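Local coordinates for lipid-transfer protein (Thermomonospora curvata, PDB 6OK1) that is of unknown function but belongs to the thiolase superfamily, as a lipid-transfer protein whose two thiolase-like halves are joined in one chain, at residues Gly88-Ala93 / Gln222-Val227; Val52-Asp57 / His346-Ile351; Tyr163-Glu168 / Glu315-Ile320; Arg157-Glu162 / Glu168-Val173; Gly271-Gln276 / Val380-Leu385. One frame throughout, in Å; residues are numbered along the deposited sequence.

In the fold
Contacts 1, 2 and 5 each put a helix against strands of one large mixed sheet. Contacts 1 and 2 have centres about 9 Å apart and touch, and both touch contact 5, whose centre is about 16 Å from either. Contacts 3 and 4 form a second group, centres about 6 Å apart and sharing helix 167-182; the centres of contacts 1 and 3 lie about 34 Å apart, across the centre of the chain. In sequence, contact 2 opens first and its loop encloses contacts 1, 3 and 4, while contact 5 crosses it. Contacts 2 and 3 pair the N-terminal with the C-terminal thiolase-like half, so the halves meet both in the core and at the periphery.

Contact 1: Gly88-Ala93 / Gln222-Val227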
# COMPACT_ATOMS: atom_id res chain seq x y z
N GLY A 88 -9.80 7.69 -3.35
CA GLY A 88 -9.83 6.56 -2.43
C GLY A 88 -9.24 6.87 -1.07
O GLY A 88 -9.72 6.34 -0.06
N THR A 89 -8.22 7.74 -0.99
CA THR A 89 -7.68 8.05 0.33
C THR A 89 -8.73 8.75 1.16
O THR A 89 -8.85 8.51 2.38
CB THR A 89 -6.40 8.91 0.26
OG1 THR A 89 -6.70 10.23 -0.21
CG2 THR A 89 -5.32 8.24 -0.58
N VAL A 90 -9.54 9.60 0.52
CA VAL A 90 -10.61 10.27 1.24
C VAL A 90 -11.75 9.30 1.58
O VAL A 90 -12.35 9.41 2.65
CB VAL A 90 -11.11 11.47 0.42
CG1 VAL A 90 -12.32 12.12 1.11
CG2 VAL A 90 -9.99 12.49 0.26
N GLN A 91 -12.07 8.35 0.68
CA GLN A 91 -13.01 7.30 1.06
C GLN A 91 -12.55 6.57 2.31
O GLN A 91 -13.34 6.34 3.24
CB GLN A 91 -13.22 6.29 -0.07
CG GLN A 91 -14.36 5.34 0.26
CD GLN A 91 -14.37 4.14 -0.62
OE1 GLN A 91 -13.35 3.47 -0.77
NE2 GLN A 91 -15.52 3.84 -1.21
N GLN A 92 -11.27 6.18 2.34
CA GLN A 92 -10.70 5.53 3.52
C GLN A 92 -10.97 6.34 4.78
O GLN A 92 -11.46 5.80 5.78
CB GLN A 92 -9.19 5.32 3.33
CG GLN A 92 -8.83 4.16 2.42
CD GLN A 92 -8.95 2.84 3.15
OE1 GLN A 92 -8.52 2.72 4.30
NE2 GLN A 92 -9.59 1.88 2.53
N ALA A 93 -10.66 7.62 4.74
CA ALA A 93 -10.83 8.47 5.90
C ALA A 93 -12.30 8.56 6.30
O ALA A 93 -12.64 8.49 7.48
CB ALA A 93 -10.25 9.85 5.60
N GLN A 222 0.44 17.79 -0.80
CA GLN A 222 -0.96 18.15 -0.60
C GLN A 222 -1.53 17.29 0.52
O GLN A 222 -1.31 16.07 0.54
CB GLN A 222 -1.78 17.94 -1.87
CG GLN A 222 -3.26 18.20 -1.73
CD GLN A 222 -3.59 19.69 -1.71
OE1 GLN A 222 -3.36 20.40 -2.68
NE2 GLN A 222 -4.17 20.14 -0.60
N ALA A 223 -2.31 17.91 1.42
CA ALA A 223 -2.94 17.19 2.52
C ALA A 223 -4.37 17.66 2.70
O ALA A 223 -4.73 18.75 2.27
CB ALA A 223 -2.17 17.35 3.84
N LEU A 224 -5.18 16.79 3.29
CA LEU A 224 -6.62 17.00 3.47
C LEU A 224 -7.00 16.42 4.83
O LEU A 224 -6.60 15.30 5.13
CB LEU A 224 -7.43 16.28 2.38
CG LEU A 224 -7.01 16.48 0.93
CD1 LEU A 224 -7.58 15.41 0.05
CD2 LEU A 224 -7.46 17.84 0.40
N VAL A 225 -7.79 17.16 5.62
CA VAL A 225 -8.23 16.74 6.95
C VAL A 225 -9.70 16.34 6.88
O VAL A 225 -10.55 17.14 6.48
CB VAL A 225 -8.03 17.85 8.00
CG1 VAL A 225 -8.64 17.44 9.33
CG2 VAL A 225 -6.56 18.11 8.18
N VAL A 226 -10.01 15.12 7.32
CA VAL A 226 -11.36 14.58 7.29
C VAL A 226 -11.80 14.35 8.73
O VAL A 226 -11.06 13.77 9.52
CB VAL A 226 -11.42 13.28 6.46
CG1 VAL A 226 -12.83 12.63 6.48
CG2 VAL A 226 -11.00 13.55 5.01
N VAL A 227 -13.01 14.81 9.06
CA VAL A 227 -13.60 14.61 10.38
C VAL A 227 -15.07 14.26 10.21
O VAL A 227 -15.60 14.28 9.09
CB VAL A 227 -13.45 15.87 11.27
CG1 VAL A 227 -12.01 16.14 11.56
CG2 VAL A 227 -14.07 17.05 10.59
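Val90 and Ala93, a turn apart on helix 86-98, rest on Leu224 and Val226 of strand 219-228, and the whole contact is apolar. At one end the two side chains meet at about a right angle, with Val90 CG2, anti to the carbonyl carbon (chi1 175°), 3.8 Å from Leu224 CD1. At the other end the Ala93 methyl sits on the branch of Val226: Ala93 CB is 3.7 Å from Val226 CB, and both valine methyls lie within 4 Å of it. Because Ala93 brings no more than a methyl, its CA comes to 6.3 Å from Val226 CA.

The polar groups look elsewhere. Gln91 NE2 bonds Ala245 O. Gln92 bonds Ser77 and also Gln92 of the second subunit, so the helix also reaches another copy of this protein. On the strand, Gln222 NE2 curls over to the next carbonyl, Ala223 O, 3.2 Å away.

Helix and strand run nearly along each other, 28° between their directions and 9.1 Å between axes. Ala223 and Val225 point to the strand's other face, where helix 26-40 packs. A buried helix on one face of the sheet and a second helix on the other is the layered alpha/beta build of the thiolase fold.

Contact 2: Val52-Asp57 / His346-Ile351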
# COMPACT_ATOMS: atom_id res chain seq x y z
N VAL A 52 -3.71 8.48 5.93
CA VAL A 52 -3.91 7.70 4.71
C VAL A 52 -3.03 8.29 3.61
O VAL A 52 -2.98 9.51 3.42
CB VAL A 52 -5.39 7.69 4.28
CG1 VAL A 52 -5.57 6.77 3.09
CG2 VAL A 52 -6.31 7.24 5.45
N THR A 53 -2.33 7.44 2.86
CA THR A 53 -1.59 7.94 1.70
C THR A 53 -1.60 6.86 0.62
O THR A 53 -2.37 5.89 0.68
CB THR A 53 -0.18 8.41 2.09
OG1 THR A 53 0.46 9.01 0.97
CG2 THR A 53 0.69 7.29 2.60
N PHE A 54 -0.79 7.07 -0.41
CA PHE A 54 -0.66 6.16 -1.54
C PHE A 54 0.36 5.07 -1.22
O PHE A 54 1.31 5.29 -0.47
CB PHE A 54 -0.15 6.89 -2.79
CG PHE A 54 -1.11 7.92 -3.40
CD1 PHE A 54 -2.11 8.59 -2.66
CD2 PHE A 54 -0.94 8.26 -4.74
CE1 PHE A 54 -2.91 9.56 -3.28
CE2 PHE A 54 -1.75 9.23 -5.36
CZ PHE A 54 -2.73 9.85 -4.64
N THR A 55 0.22 3.92 -1.89
CA THR A 55 1.20 2.85 -1.66
C THR A 55 2.63 3.32 -1.93
O THR A 55 3.57 2.95 -1.20
CB THR A 55 0.88 1.61 -2.51
OG1 THR A 55 0.60 2.01 -3.86
CG2 THR A 55 -0.32 0.95 -2.00
N ALA A 56 2.82 4.15 -2.95
CA ALA A 56 4.16 4.55 -3.40
C ALA A 56 4.75 5.71 -2.60
O ALA A 56 5.94 6.01 -2.79
CB ALA A 56 4.15 4.95 -4.89
N ASP A 57 3.97 6.35 -1.74
CA ASP A 57 4.48 7.46 -0.97
C ASP A 57 5.55 6.98 0.00
O ASP A 57 5.34 6.01 0.73
CB ASP A 57 3.35 8.17 -0.23
CG ASP A 57 3.75 9.56 0.17
OD1 ASP A 57 4.55 9.68 1.12
OD2 ASP A 57 3.35 10.55 -0.48
N HIS A 346 -0.79 14.03 -8.54
CA HIS A 346 -1.53 12.78 -8.69
C HIS A 346 -2.96 12.91 -8.16
O HIS A 346 -3.47 12.01 -7.47
CB HIS A 346 -0.78 11.63 -8.02
CG HIS A 346 0.54 11.32 -8.66
ND1 HIS A 346 1.25 10.18 -8.38
CD2 HIS A 346 1.27 12.01 -9.57
CE1 HIS A 346 2.37 10.17 -9.09
NE2 HIS A 346 2.41 11.28 -9.81
N GLY A 347 -3.62 14.03 -8.51
CA GLY A 347 -5.03 14.25 -8.27
C GLY A 347 -5.38 14.90 -6.94
O GLY A 347 -6.49 15.42 -6.79
N MET A 348 -4.46 14.87 -5.98
CA MET A 348 -4.79 15.35 -4.65
C MET A 348 -5.10 16.83 -4.63
O MET A 348 -6.00 17.27 -3.90
CB MET A 348 -3.64 15.03 -3.70
CG MET A 348 -3.47 13.55 -3.49
SD MET A 348 -4.87 12.74 -2.61
CE MET A 348 -4.45 13.06 -0.90
N ASN A 349 -4.38 17.63 -5.42
CA ASN A 349 -4.66 19.05 -5.49
C ASN A 349 -6.02 19.33 -6.14
O ASN A 349 -6.62 20.36 -5.85
CB ASN A 349 -3.53 19.81 -6.21
CG ASN A 349 -3.20 19.25 -7.59
OD1 ASN A 349 -3.10 18.04 -7.77
ND2 ASN A 349 -2.99 20.13 -8.56
N GLY A 350 -6.55 18.40 -6.93
CA GLY A 350 -7.90 18.57 -7.45
C GLY A 350 -8.96 18.41 -6.38
O GLY A 350 -9.99 19.08 -6.42
N ILE A 351 -8.74 17.50 -5.43
CA ILE A 351 -9.68 17.39 -4.32
C ILE A 351 -9.70 18.70 -3.54
O ILE A 351 -10.76 19.19 -3.16
CB ILE A 351 -9.33 16.19 -3.42
CG1 ILE A 351 -9.33 14.89 -4.25
CG2 ILE A 351 -10.32 16.07 -2.29
CD1 ILE A 351 -8.81 13.63 -3.51
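Phe54 meets Met348 and His346 with the rim of its ring, a Met-aromatic contact at an edge that ties strand 50-54 of the N-terminal thiolase-like half to the start of helix 348-359 in the C-terminal half. The sulfur stands beside the ring: Met348 SD is 5.0 Å from the centroid of the Phe54 ring and 77° off its normal, so it faces the C-H groups. Its nearest ring atom is Phe54 CE1, 3.8 Å from Met348 SD, while Met348 CG lies 3.9 Å from Phe54 CZ. The two side chains run alongside each other from opposite ends. A double bend in the methionine (chi2 -66°, chi3 -84°) folds it along this rim.

The next part of the rim belongs to His346. Its carbonyl oxygen lies in the ring plane, and its CB comes up to Phe54 CE2 at 3.7 Å. A carbonyl facing the slightly positive ring hydrogens is probably favourable. The imidazole itself swings away from the contact, and its NE2 bonds Glu113 OE2.

Both backbones change course here. Phe54 starts a type I turn, closed by Asp57 N to Phe54 O, and Arg78 also donates to that oxygen. His346 has left-handed backbone angles, which lead into Gly347, the N-cap of helix 348-359. Thr89 of helix 86-98 touches both Phe54 and Met348. The tip of the ring closes the contact, with Phe54 CZ 3.6 Å from His346 O.

Contact 3: Tyr163-Glu168 / Glu315-Ile320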
# COMPACT_ATOMS: atom_id res chain seq x y z
N TYR A 163 -15.60 7.40 -32.65
CA TYR A 163 -16.51 8.52 -32.44
C TYR A 163 -16.20 9.75 -33.29
O TYR A 163 -16.94 10.74 -33.22
CB TYR A 163 -16.50 8.90 -30.96
CG TYR A 163 -17.02 7.81 -30.06
CD1 TYR A 163 -18.24 7.20 -30.33
CD2 TYR A 163 -16.30 7.38 -28.95
CE1 TYR A 163 -18.73 6.21 -29.53
CE2 TYR A 163 -16.80 6.38 -28.13
CZ TYR A 163 -18.01 5.81 -28.42
OH TYR A 163 -18.53 4.82 -27.62
N GLY A 164 -15.12 9.73 -34.05
CA GLY A 164 -14.78 10.84 -34.90
C GLY A 164 -14.25 12.05 -34.17
O GLY A 164 -14.22 13.14 -34.74
N ALA A 165 -13.84 11.89 -32.92
CA ALA A 165 -13.13 12.96 -32.24
C ALA A 165 -11.78 13.17 -32.90
O ALA A 165 -11.19 12.24 -33.47
CB ALA A 165 -12.92 12.61 -30.76
N THR A 166 -11.30 14.41 -32.83
CA THR A 166 -10.07 14.83 -33.46
C THR A 166 -9.11 15.35 -32.40
O THR A 166 -9.48 15.57 -31.24
CB THR A 166 -10.31 15.95 -34.48
OG1 THR A 166 -10.67 17.15 -33.78
CG2 THR A 166 -11.43 15.58 -35.45
N SER A 167 -7.89 15.63 -32.84
CA SER A 167 -6.92 16.23 -31.94
C SER A 167 -7.42 17.56 -31.38
O SER A 167 -7.17 17.89 -30.22
CB SER A 167 -5.59 16.43 -32.64
OG SER A 167 -4.63 17.06 -31.79
N GLU A 168 -8.14 18.36 -32.19
CA GLU A 168 -8.63 19.63 -31.67
C GLU A 168 -9.63 19.42 -30.54
O GLU A 168 -9.73 20.27 -29.64
CB GLU A 168 -9.26 20.47 -32.80
CG GLU A 168 -8.21 21.05 -33.71
CD GLU A 168 -8.77 22.04 -34.71
OE1 GLU A 168 -9.96 21.92 -35.05
OE2 GLU A 168 -8.01 22.93 -35.14
N GLU A 315 -20.29 11.61 -27.47
CA GLU A 315 -20.64 13.00 -27.68
C GLU A 315 -19.93 13.97 -26.73
O GLU A 315 -20.28 15.16 -26.71
CB GLU A 315 -22.17 13.14 -27.57
CG GLU A 315 -22.84 12.19 -28.55
CD GLU A 315 -24.28 12.53 -28.85
OE1 GLU A 315 -24.89 13.28 -28.08
OE2 GLU A 315 -24.79 12.03 -29.88
N ALA A 316 -18.92 13.53 -25.98
CA ALA A 316 -18.16 14.47 -25.17
C ALA A 316 -17.55 15.57 -26.01
O ALA A 316 -17.44 16.71 -25.55
CB ALA A 316 -17.06 13.74 -24.40
N LYS A 317 -17.13 15.26 -27.23
CA LYS A 317 -16.54 16.30 -28.07
C LYS A 317 -17.54 17.42 -28.31
O LYS A 317 -17.17 18.60 -28.35
CB LYS A 317 -16.08 15.71 -29.40
CG LYS A 317 -17.21 15.19 -30.28
CD LYS A 317 -16.64 14.44 -31.51
CE LYS A 317 -17.75 13.86 -32.39
NZ LYS A 317 -18.57 14.96 -32.97
N ASP A 318 -18.81 17.07 -28.42
CA ASP A 318 -19.86 18.08 -28.64
C ASP A 318 -20.16 18.85 -27.36
O ASP A 318 -20.32 20.07 -27.39
CB ASP A 318 -21.10 17.38 -29.18
CG ASP A 318 -20.80 16.55 -30.41
OD1 ASP A 318 -20.27 17.12 -31.38
OD2 ASP A 318 -21.07 15.34 -30.41
N PHE A 319 -20.24 18.14 -26.22
CA PHE A 319 -20.42 18.78 -24.92
C PHE A 319 -19.33 19.81 -24.67
O PHE A 319 -19.62 20.92 -24.19
CB PHE A 319 -20.43 17.68 -23.84
CG PHE A 319 -20.76 18.16 -22.46
CD1 PHE A 319 -22.07 18.30 -22.06
CD2 PHE A 319 -19.75 18.42 -21.53
CE1 PHE A 319 -22.38 18.72 -20.77
CE2 PHE A 319 -20.06 18.83 -20.25
CZ PHE A 319 -21.37 18.98 -19.87
N ILE A 320 -18.08 19.49 -25.01
CA ILE A 320 -16.97 20.40 -24.77
C ILE A 320 -16.99 21.57 -25.76
O ILE A 320 -16.80 22.73 -25.39
CB ILE A 320 -15.64 19.64 -24.83
CG1 ILE A 320 -15.61 18.62 -23.69
CG2 ILE A 320 -14.44 20.60 -24.79
CD1 ILE A 320 -14.42 17.64 -23.78
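Tyr163 and Ala165 present the turn after helix 148-163 to Lys317, in the first turn of helix 316-321. The CA atoms of Ala165 and Lys317 are 6.3 Å apart. Gly164 breaks the first helix with positive phi (73°), and the chain restarts almost at once. Thr166 is the N-cap of helix 167-182; its OG1 takes a weak bond from Glu168 N, while Asp169 OD2 accepts from Thr166 N. Glu315 holds the N-cap position of the other helix, where Glu306 accepts from Ala316 N.

Lys317 carries nearly all of the contact, and it does so with its methylenes. Its CG stands between the backbone N and the carbonyl carbon (chi1 65°), and the extended middle of the chain then lies across the loop. Lys317 CD packs 3.9 Å from Ala165 CA, and Lys317 CE reaches 3.3 Å from Tyr163 O. A bend at the last torsion (chi4 64°) turns the ammonium to its own neighbour, giving a salt bridge of 3.2 Å from Lys317 NZ to Asp318 OD1 on the syn side, though tilted out of the carboxylate plane. The Tyr163 ring, for its part, stacks edge-to-face with Tyr159.

No hydrogen bond crosses between the segments. The CE group next to the charged nitrogen is somewhat polarised, so its approach to the carbonyl at the end of a helix is probably mildly attractive. The lysine thus meets the loop through its methylenes, while its charge is paired within its own helix.

Contact 4: Arg157-Glu162 / Glu168-Val173; sequences RRYMHE and EDFGRV
Phe170 has CG anti to the carbonyl carbon (chi1 -58°), a setting that sends its ring from helix 167-182 toward helix 148-163. There Met160 runs out extended and then bends at its last torsion (chi3 68°), laying the thioether beside the ring. The contact is Met-aromatic but slanted: Met160 SD is 5.1 Å from the centroid of the Phe170 ring and 70° off its normal. The touching atoms are Met160 SD and Phe170 CE2, 3.9 Å apart, with Met160 CG equally close to Phe170 CZ.

Tyr159 meets the rim of the Phe170 ring more loosely, Tyr159 CD1 lying 4.4 Å from Phe170 CE1 and close to the phenylalanine's plane. Its hydroxyl reaches on to Glu306, beyond both segments, and helix 301-307 covers the tyrosine through Leu302 and Pro303.

The charged residues stay out of this apolar seam. One turn along, Arg172 NH2 bonds Asp169 OD1 at 2.8 Å; the acceptor lies in the guanidinium plane, but the donor comes from above the carboxylate. On the first helix, Arg157 and Arg158 hydrogen-bond the chain of another protein in the assembly.

Two successive helices joined by a short turn pack here in the N-terminal thiolase-like half. Phe170 of the second helix reaches across to Tyr159 and Met160 of the first, close to the short connection, and the first helix also serves the partner protein.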
# COMPACT_ATOMS: atom_id res chain seq x y z
N ARG A 157 -6.52 6.82 -29.64
CA ARG A 157 -6.62 6.56 -31.07
C ARG A 157 -7.88 5.78 -31.40
O ARG A 157 -8.52 6.02 -32.43
CB ARG A 157 -5.40 5.79 -31.58
CG ARG A 157 -5.41 5.51 -33.09
CD ARG A 157 -5.29 6.81 -33.92
NE ARG A 157 -5.43 6.60 -35.37
CZ ARG A 157 -6.59 6.47 -36.02
NH1 ARG A 157 -7.76 6.51 -35.38
NH2 ARG A 157 -6.58 6.28 -37.35
N ARG A 158 -8.24 4.82 -30.55
CA ARG A 158 -9.45 4.04 -30.79
C ARG A 158 -10.70 4.88 -30.54
O ARG A 158 -11.71 4.73 -31.24
CB ARG A 158 -9.44 2.79 -29.91
CG ARG A 158 -10.63 1.85 -30.18
CD ARG A 158 -10.46 1.06 -31.48
NE ARG A 158 -11.73 0.41 -31.84
CZ ARG A 158 -11.87 -0.48 -32.81
NH1 ARG A 158 -10.81 -0.87 -33.51
NH2 ARG A 158 -13.07 -1.00 -33.07
N TYR A 159 -10.66 5.77 -29.56
CA TYR A 159 -11.80 6.66 -29.31
C TYR A 159 -12.04 7.58 -30.51
O TYR A 159 -13.19 7.82 -30.91
CB TYR A 159 -11.54 7.45 -28.03
CG TYR A 159 -12.68 8.38 -27.63
CD1 TYR A 159 -12.77 9.64 -28.17
CD2 TYR A 159 -13.63 7.99 -26.71
CE1 TYR A 159 -13.80 10.49 -27.83
CE2 TYR A 159 -14.67 8.84 -26.36
CZ TYR A 159 -14.75 10.09 -26.93
OH TYR A 159 -15.76 10.99 -26.61
N MET A 160 -10.96 8.07 -31.11
CA MET A 160 -11.08 8.87 -32.34
C MET A 160 -11.72 8.06 -33.45
O MET A 160 -12.57 8.56 -34.19
CB MET A 160 -9.71 9.33 -32.80
CG MET A 160 -9.05 10.34 -31.89
SD MET A 160 -7.30 10.61 -32.28
CE MET A 160 -7.39 11.42 -33.87
N HIS A 161 -11.27 6.82 -33.61
CA HIS A 161 -11.82 5.94 -34.64
C HIS A 161 -13.32 5.73 -34.46
O HIS A 161 -14.11 5.82 -35.41
CB HIS A 161 -11.10 4.59 -34.59
CG HIS A 161 -11.72 3.54 -35.44
ND1 HIS A 161 -11.50 3.46 -36.80
CD2 HIS A 161 -12.53 2.51 -35.13
CE1 HIS A 161 -12.18 2.44 -37.29
NE2 HIS A 161 -12.81 1.84 -36.30
N GLU A 162 -13.74 5.41 -33.24
CA GLU A 162 -15.13 5.03 -33.04
C GLU A 162 -16.06 6.23 -33.08
O GLU A 162 -17.20 6.10 -33.54
CB GLU A 162 -15.29 4.28 -31.73
CG GLU A 162 -14.49 3.00 -31.75
CD GLU A 162 -14.67 2.14 -30.52
OE1 GLU A 162 -15.34 2.57 -29.56
OE2 GLU A 162 -14.11 1.03 -30.52
N GLU A 168 -8.14 18.36 -32.19
CA GLU A 168 -8.63 19.63 -31.67
C GLU A 168 -9.63 19.42 -30.54
O GLU A 168 -9.73 20.27 -29.64
CB GLU A 168 -9.26 20.47 -32.80
CG GLU A 168 -8.21 21.05 -33.71
CD GLU A 168 -8.77 22.04 -34.71
OE1 GLU A 168 -9.96 21.92 -35.05
OE2 GLU A 168 -8.01 22.93 -35.14
N ASP A 169 -10.41 18.33 -30.58
CA ASP A 169 -11.33 18.05 -29.47
C ASP A 169 -10.55 17.82 -28.17
O ASP A 169 -10.93 18.35 -27.12
CB ASP A 169 -12.20 16.84 -29.79
CG ASP A 169 -13.13 17.10 -30.95
OD1 ASP A 169 -13.73 18.19 -30.95
OD2 ASP A 169 -13.23 16.24 -31.85
N PHE A 170 -9.46 17.06 -28.23
CA PHE A 170 -8.61 16.93 -27.05
C PHE A 170 -7.98 18.27 -26.67
O PHE A 170 -7.84 18.59 -25.48
CB PHE A 170 -7.50 15.89 -27.32
CG PHE A 170 -8.02 14.51 -27.68
CD1 PHE A 170 -9.22 14.03 -27.18
CD2 PHE A 170 -7.29 13.70 -28.55
CE1 PHE A 170 -9.67 12.76 -27.51
CE2 PHE A 170 -7.74 12.43 -28.90
CZ PHE A 170 -8.92 11.96 -28.38
N GLY A 171 -7.60 19.06 -27.67
CA GLY A 171 -7.00 20.35 -27.42
C GLY A 171 -7.91 21.30 -26.67
O GLY A 171 -7.44 22.12 -25.86
N ARG A 172 -9.22 21.22 -26.90
CA ARG A 172 -10.13 22.10 -26.18
C ARG A 172 -10.05 21.88 -24.68
O ARG A 172 -10.29 22.81 -23.91
CB ARG A 172 -11.56 21.94 -26.69
CG ARG A 172 -11.82 22.87 -27.84
CD ARG A 172 -13.25 22.82 -28.36
NE ARG A 172 -13.37 21.78 -29.37
CZ ARG A 172 -13.05 21.93 -30.64
NH1 ARG A 172 -12.61 23.09 -31.09
NH2 ARG A 172 -13.15 20.91 -31.47
N VAL A 173 -9.76 20.64 -24.27
CA VAL A 173 -9.56 20.36 -22.85
C VAL A 173 -8.34 21.09 -22.35
O VAL A 173 -8.34 21.67 -21.26
CB VAL A 173 -9.43 18.84 -22.62
CG1 VAL A 173 -9.09 18.56 -21.16
CG2 VAL A 173 -10.68 18.14 -22.99

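Contact 5: Gly271-Gln276 / Val380-Leu385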
# COMPACT_ATOMS: atom_id res chain seq x y z
N GLY A 271 -17.17 4.44 -14.79
CA GLY A 271 -18.62 4.27 -14.74
C GLY A 271 -19.06 3.65 -13.43
O GLY A 271 -20.08 4.05 -12.85
N LEU A 272 -18.29 2.68 -12.93
CA LEU A 272 -18.63 2.01 -11.68
C LEU A 272 -18.47 2.96 -10.50
O LEU A 272 -19.30 2.95 -9.58
CB LEU A 272 -17.73 0.78 -11.53
CG LEU A 272 -17.76 0.04 -10.21
CD1 LEU A 272 -19.14 -0.50 -10.00
CD2 LEU A 272 -16.75 -1.11 -10.31
N VAL A 273 -17.41 3.77 -10.49
CA VAL A 273 -17.30 4.85 -9.51
C VAL A 273 -18.52 5.74 -9.55
O VAL A 273 -19.15 6.02 -8.52
CB VAL A 273 -16.02 5.67 -9.76
CG1 VAL A 273 -16.06 6.99 -9.04
CG2 VAL A 273 -14.81 4.84 -9.34
N GLY A 274 -18.89 6.21 -10.74
CA GLY A 274 -19.99 7.16 -10.82
C GLY A 274 -21.31 6.59 -10.34
O GLY A 274 -22.09 7.28 -9.66
N GLN A 275 -21.59 5.33 -10.69
CA GLN A 275 -22.83 4.70 -10.24
C GLN A 275 -22.93 4.73 -8.72
O GLN A 275 -24.00 5.03 -8.16
CB GLN A 275 -22.89 3.26 -10.75
CG GLN A 275 -23.06 3.16 -12.25
CD GLN A 275 -22.71 1.79 -12.80
OE1 GLN A 275 -22.56 0.82 -12.04
NE2 GLN A 275 -22.56 1.70 -14.12
N GLN A 276 -21.82 4.43 -8.03
CA GLN A 276 -21.82 4.45 -6.58
C GLN A 276 -21.97 5.86 -6.05
O GLN A 276 -22.68 6.08 -5.05
CB GLN A 276 -20.53 3.82 -6.05
CG GLN A 276 -20.42 2.37 -6.35
CD GLN A 276 -19.03 1.88 -6.03
OE1 GLN A 276 -18.74 1.55 -4.89
NE2 GLN A 276 -18.16 1.90 -7.02
N VAL A 380 -6.43 3.34 -14.67
CA VAL A 380 -6.06 2.48 -13.54
C VAL A 380 -7.30 2.26 -12.69
O VAL A 380 -8.28 3.01 -12.77
CB VAL A 380 -4.95 3.14 -12.67
CG1 VAL A 380 -3.59 3.07 -13.34
CG2 VAL A 380 -5.32 4.59 -12.33
N PRO A 381 -7.27 1.27 -11.81
CA PRO A 381 -8.25 1.26 -10.71
C PRO A 381 -8.30 2.65 -10.11
O PRO A 381 -7.27 3.26 -9.80
CB PRO A 381 -7.66 0.25 -9.74
CG PRO A 381 -6.88 -0.66 -10.57
CD PRO A 381 -6.28 0.20 -11.67
N THR A 382 -9.52 3.14 -9.92
CA THR A 382 -9.70 4.56 -9.71
C THR A 382 -10.72 4.80 -8.60
O THR A 382 -11.10 3.89 -7.84
CB THR A 382 -10.05 5.23 -11.06
OG1 THR A 382 -9.98 6.65 -10.92
CG2 THR A 382 -11.41 4.82 -11.60
N SER A 383 -11.12 6.05 -8.47
CA SER A 383 -11.97 6.50 -7.37
C SER A 383 -12.58 7.85 -7.72
O SER A 383 -12.20 8.51 -8.68
CB SER A 383 -11.17 6.56 -6.05
OG SER A 383 -9.98 7.31 -6.17
N GLY A 384 -13.56 8.26 -6.90
CA GLY A 384 -14.23 9.53 -7.10
C GLY A 384 -14.85 9.99 -5.81
O GLY A 384 -15.02 9.21 -4.86
N LEU A 385 -15.23 11.27 -5.80
CA LEU A 385 -15.97 11.85 -4.68
C LEU A 385 -17.09 12.71 -5.23
O LEU A 385 -16.97 13.30 -6.30
CB LEU A 385 -15.12 12.77 -3.81
CG LEU A 385 -13.87 12.13 -3.20
CD1 LEU A 385 -12.96 13.22 -2.73
CD2 LEU A 385 -14.23 11.17 -2.09
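In the C-terminal thiolase-like half a helix lies on the sheet, and here Val273 of helix 268-281 presses onto the backbone of strand 382-388. The two methyls lie along the backbone of the strand at Ser383 and Gly384. Val273 CG1 comes to 3.5 Å from Gly384 N, and Val273 CG2 to 3.8 Å from Ser383 CA. Gly384 has no side chain on the face turned to the helix, so the valine settles directly on the peptide, and the axes close to 7.8 Å. The one contact between side chains is looser, Val273 CG2 to Thr382 CG2 at 4.1 Å.

Polar groups are settled outside the contact. With its OG1 anti to the backbone N (chi1 -169°), Thr382 bonds Gly377 O and leaves its methyl for the valine. Ser383 points to the other face and bonds Gly84 O. On the helix, Gln276 NE2 makes a straight bond of 3.0 Å to Leu272 O, though from above the carbonyl plane, and a further one to Gln247 O.

Helix and strand run 29° apart in direction. Strand 382-388 pairs with 240-248 and 371-375; helix 86-98 covers its other face through Cys87 and Val90, and Leu272 and Gln276 also pack on the second subunit.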